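Local coordinates for protein putative alpha-galactosidase (Bacteroides fragilis, PDB 4NZJ) that probably hydrolyses terminal, non-reducing alpha-D-galactose residues from alpha-galactosides, as a glycoside hydrolase family 27 enzyme with a TIM-barrel catalytic domain, at residues A[37-40]-A[41-45]; A[295-298]-A[299-302]. All blocks are in the same frame, centred on the assembly; numbering follows the deposited sequence. Where two conformers were deposited one is given.

Contact 1. Residues A[37-40]-A[41-45]; sequences GQRP and MQWSA
R39 NH1 is gripped by two backbone oxygens and lies beneath the methyl group of M41. One bond runs from R39 NH1 to G37 O at 2.9 Å, with the oxygen practically in the guanidinium plane and an N-H...O angle of 157°. T35 O, at the end of strand 28-36, takes a second bond from the same nitrogen. M41 is a selenomethionine modelled in two conformers, so its contacts are those of one of them. M41 CE rests over one guanidinium face, 3.5 Å from R39 NH1, and lies 3.7 Å from Q38 O. CG stands anti to the backbone N (chi1 -177°). Bends at the next two torsions then fold the methyl back over the arginine. M41 also meets W43. M41 CG sits 3.5 Å above the plane of the indole ring of W43, near its rim. R39 NH2 approaches the edge of the same ring, 4.0 Å from W43 CZ2, with the two flat groups steeply inclined (69°). W43 NE1 is bonded to T35 OG1. A cis peptide joins R39 to P40 just before the chain enters strand 42-46. This loop connects the two sheets of the N-terminal Ig-like domain. R39 NH2 also forms a salt bridge with D133 of the catalytic barrel domain. Held at NH1 by two carbonyls and at NH2 by D133, the guanidinium probably turns little. D133 probably balances its charge and ties the loop to the barrel, while a flat face is left for the M41 methyl, at least in this conformer.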
loop_
_atom_site.group_PDB
_atom_site.type_symbol
_atom_site.label_atom_id
_atom_site.label_comp_id
_atom_site.label_asym_id
_atom_site.label_seq_id
_atom_site.Cartn_x
_atom_site.Cartn_y
_atom_site.Cartn_z
ATOM N N GLY A 37 -6.608 -7.045 -18.789
ATOM C CA GLY A 37 -7.085 -7.366 -20.131
ATOM C C GLY A 37 -6.131 -8.264 -20.881
ATOM O O GLY A 37 -4.959 -8.393 -20.517
ATOM N N GLN A 38 -6.623 -8.884 -21.949
ATOM C CA GLN A 38 -5.777 -9.795 -22.708
ATOM C C GLN A 38 -4.637 -9.024 -23.374
ATOM O O GLN A 38 -4.786 -7.853 -23.727
ATOM C CB GLN A 38 -6.588 -10.610 -23.724
ATOM C CG GLN A 38 -6.806 -9.955 -25.075
ATOM C CD GLN A 38 -7.285 -10.950 -26.115
ATOM O OE1 GLN A 38 -8.075 -11.842 -25.811
ATOM N NE2 GLN A 38 -6.806 -10.804 -27.346
ATOM N N ARG A 39 -3.492 -9.688 -23.509
ATOM C CA ARG A 39 -2.348 -9.143 -24.232
ATOM C C ARG A 39 -2.309 -9.745 -25.640
ATOM O O ARG A 39 -2.889 -10.808 -25.868
ATOM C CB ARG A 39 -1.049 -9.441 -23.473
ATOM C CG ARG A 39 -0.598 -8.326 -22.540
ATOM C CD ARG A 39 -1.603 -8.000 -21.440
ATOM N NE ARG A 39 -1.092 -6.930 -20.586
ATOM C CZ ARG A 39 -1.783 -6.293 -19.640
ATOM N NH1 ARG A 39 -3.050 -6.598 -19.386
ATOM N NH2 ARG A 39 -1.189 -5.337 -18.937
ATOM N N PRO A 40 -1.620 -9.080 -26.590
ATOM C CA PRO A 40 -0.830 -7.849 -26.450
ATOM C C PRO A 40 -1.669 -6.584 -26.247
ATOM O O PRO A 40 -2.834 -6.527 -26.653
ATOM C CB PRO A 40 -0.046 -7.777 -27.766
ATOM C CG PRO A 40 -0.875 -8.530 -28.737
ATOM C CD PRO A 40 -1.535 -9.628 -27.956
HETATM N N MSE A 41 -1.050 -5.587 -25.618
HETATM C CA MSE A 41 -1.724 -4.345 -25.234
HETATM C C MSE A 41 -0.945 -3.172 -25.766
HETATM O O MSE A 41 0.281 -3.216 -25.835
HETATM C CB MSE A 41 -1.778 -4.334 -23.703
HETATM C CG MSE A 41 -2.516 -3.154 -23.068
HETATM SE SE MSE A 41 -4.473 -3.355 -23.191
HETATM C CE MSE A 41 -4.737 -4.706 -21.781
ATOM N N GLN A 42 -1.657 -2.112 -26.137
ATOM C CA GLN A 42 -1.037 -0.865 -26.578
ATOM C C GLN A 42 -1.622 0.292 -25.778
ATOM O O GLN A 42 -2.834 0.353 -25.562
ATOM C CB GLN A 42 -1.274 -0.644 -28.072
ATOM C CG GLN A 42 -0.895 0.746 -28.564
ATOM C CD GLN A 42 -0.942 0.864 -30.072
ATOM O OE1 GLN A 42 -1.796 1.559 -30.621
ATOM N NE2 GLN A 42 -0.027 0.179 -30.752
ATOM N N TRP A 43 -0.760 1.210 -25.354
ATOM C CA TRP A 43 -1.183 2.378 -24.586
ATOM C C TRP A 43 -0.913 3.674 -25.341
ATOM O O TRP A 43 0.026 3.759 -26.137
ATOM C CB TRP A 43 -0.422 2.442 -23.270
ATOM C CG TRP A 43 -0.769 1.397 -22.266
ATOM C CD1 TRP A 43 -1.684 1.504 -21.260
ATOM C CD2 TRP A 43 -0.170 0.105 -22.131
ATOM N NE1 TRP A 43 -1.702 0.352 -20.511
ATOM C CE2 TRP A 43 -0.783 -0.525 -21.025
ATOM C CE3 TRP A 43 0.819 -0.587 -22.838
ATOM C CZ2 TRP A 43 -0.436 -1.815 -20.609
ATOM C CZ3 TRP A 43 1.161 -1.871 -22.428
ATOM C CH2 TRP A 43 0.535 -2.469 -21.318
ATOM N N SER A 44 -1.735 4.683 -25.078
ATOM C CA SER A 44 -1.491 6.035 -25.580
ATOM C C SER A 44 -2.075 7.058 -24.612
ATOM O O SER A 44 -2.802 6.699 -23.679
ATOM C CB SER A 44 -2.082 6.212 -26.982
ATOM O OG SER A 44 -3.480 5.987 -26.989
ATOM N N ALA A 45 -1.741 8.328 -24.823
ATOM C CA ALA A 45 -2.213 9.387 -23.940
ATOM C C ALA A 45 -2.460 10.688 -24.681
ATOM O O ALA A 45 -1.818 10.972 -25.697
ATOM C CB ALA A 45 -1.227 9.612 -22.803
#

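Contact 2. Residues A[295-298]-A[299-302]; sequences GILN and ILEI
CG of L297 and CG of L300 both stand beside their own backbone N, with chi1 of -68° and -71°. The two side chains come from successive turns of one helix and approach at a slant. L297 CD2 and L300 CD1 meet at 4.1 Å. L300 CG also packs on a backbone oxygen, 3.5 Å from I296 O. E301 bends at chi2 (-59°), and its carboxylate turns back along the helix. A water sits 2.9 Å from L297 O and 2.7 Å from E301 OE2. Its geometry suits a hydrogen bond to each, although other acceptors compete for its protons. L297 O also takes the helical bond from E301 N at 3.2 Å. This is the first part of helix 296-303, with G295 at the N-cap. It follows strand 272-274 and precedes strand 315-317, neighbouring strands of the TIM barrel. The i to i+4 ladder starts at once, with I299 N bonded to G295 O at 3.1 Å and L300 N bonded to I296 O at 3.1 Å. N298 OD1 accepts a bond from R285 N, in the chain leading to the helix. L300 and I299 pack against W351 of helix 341-353. L297 and L300 together touch F418 of the C-terminal beta domain. The two carboxylate oxygens of E301 form separate salt bridges, OE1 with R394 and OE2 with R397.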
loop_
_atom_site.group_PDB
_atom_site.type_symbol
_atom_site.label_atom_id
_atom_site.label_comp_id
_atom_site.label_asym_id
_atom_site.label_seq_id
_atom_site.Cartn_x
_atom_site.Cartn_y
_atom_site.Cartn_z
ATOM N N GLY A 295 -2.290 -9.977 16.516
ATOM C CA GLY A 295 -3.230 -10.537 15.554
ATOM C C GLY A 295 -3.921 -9.472 14.730
ATOM O O GLY A 295 -3.906 -8.286 15.063
ATOM N N ILE A 296 -4.540 -9.915 13.640
ATOM C CA ILE A 296 -5.268 -9.035 12.734
ATOM C C ILE A 296 -6.338 -8.260 13.503
ATOM O O ILE A 296 -6.450 -7.044 13.345
ATOM C CB ILE A 296 -5.923 -9.861 11.598
ATOM C CG1 ILE A 296 -4.840 -10.412 10.658
ATOM C CG2 ILE A 296 -6.941 -9.025 10.827
ATOM C CD1 ILE A 296 -5.268 -11.626 9.863
ATOM N N LEU A 297 -7.121 -8.958 14.319
ATOM C CA LEU A 297 -8.199 -8.312 15.081
ATOM C C LEU A 297 -7.654 -7.236 16.004
ATOM O O LEU A 297 -8.274 -6.191 16.196
ATOM C CB LEU A 297 -8.987 -9.327 15.905
ATOM C CG LEU A 297 -9.840 -10.324 15.122
ATOM C CD1 LEU A 297 -10.709 -11.120 16.076
ATOM C CD2 LEU A 297 -10.688 -9.612 14.077
ATOM N N ASN A 298 -6.487 -7.495 16.572
ATOM C CA ASN A 298 -5.900 -6.586 17.552
ATOM C C ASN A 298 -5.437 -5.293 16.916
ATOM O O ASN A 298 -5.581 -4.213 17.492
ATOM C CB ASN A 298 -4.761 -7.294 18.269
ATOM C CG ASN A 298 -5.195 -8.636 18.805
ATOM O OD1 ASN A 298 -5.222 -9.628 18.073
ATOM N ND2 ASN A 298 -5.592 -8.667 20.060
ATOM N N ILE A 299 -4.913 -5.394 15.702
ATOM C CA ILE A 299 -4.480 -4.215 14.981
ATOM C C ILE A 299 -5.694 -3.394 14.513
ATOM O O ILE A 299 -5.634 -2.172 14.501
ATOM C CB ILE A 299 -3.499 -4.577 13.842
ATOM C CG1 ILE A 299 -2.157 -4.978 14.476
ATOM C CG2 ILE A 299 -3.315 -3.403 12.892
ATOM C CD1 ILE A 299 -1.096 -5.453 13.513
ATOM N N LEU A 300 -6.797 -4.058 14.171
ATOM C CA LEU A 300 -8.052 -3.352 13.867
ATOM C C LEU A 300 -8.490 -2.470 15.029
ATOM O O LEU A 300 -8.892 -1.331 14.821
ATOM C CB LEU A 300 -9.181 -4.328 13.534
ATOM C CG LEU A 300 -9.064 -5.045 12.196
ATOM C CD1 LEU A 300 -10.177 -6.075 12.062
ATOM C CD2 LEU A 300 -9.099 -4.046 11.046
ATOM N N GLU A 301 -8.416 -3.003 16.243
ATOM C CA GLU A 301 -8.807 -2.246 17.430
ATOM C C GLU A 301 -7.937 -1.004 17.614
ATOM O O GLU A 301 -8.426 0.044 18.036
ATOM C CB GLU A 301 -8.727 -3.109 18.696
ATOM C CG GLU A 301 -9.682 -4.300 18.747
ATOM C CD GLU A 301 -11.160 -3.931 18.646
ATOM O OE1 GLU A 301 -11.572 -2.853 19.122
ATOM O OE2 GLU A 301 -11.936 -4.731 18.081
ATOM N N ILE A 302 -6.651 -1.132 17.312
ATOM C CA ILE A 302 -5.714 -0.017 17.435
ATOM C C ILE A 302 -5.975 1.067 16.389
ATOM O O ILE A 302 -5.990 2.258 16.712
ATOM C CB ILE A 302 -4.246 -0.507 17.355
ATOM C CG1 ILE A 302 -3.921 -1.365 18.587
ATOM C CG2 ILE A 302 -3.281 0.674 17.245
ATOM C CD1 ILE A 302 -2.630 -2.154 18.468
HETATM O O HOH W 1 -11.186 -6.304 16.057
#

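How the contacts relate
The two contacts lie on opposite sides of the chain's centre. Their own centres are 40 Å apart, and their nearest atoms about 29 Å, so they do not touch. Contact 1 is nearer the surface, with P40 and Q42 exposed. Contact 2 has no exposed residue, and half of its residues are buried. Both stand where the barrel domain meets another domain. The charges are exchanged: the Ig-like domain gives the arginine in contact 1, and the barrel helix gives the glutamate in contact 2. In contact 1 an arginine side chain takes up a loop carbonyl and one from the preceding strand. In 295-302 the carbonyls mainly serve the helix's own bonds.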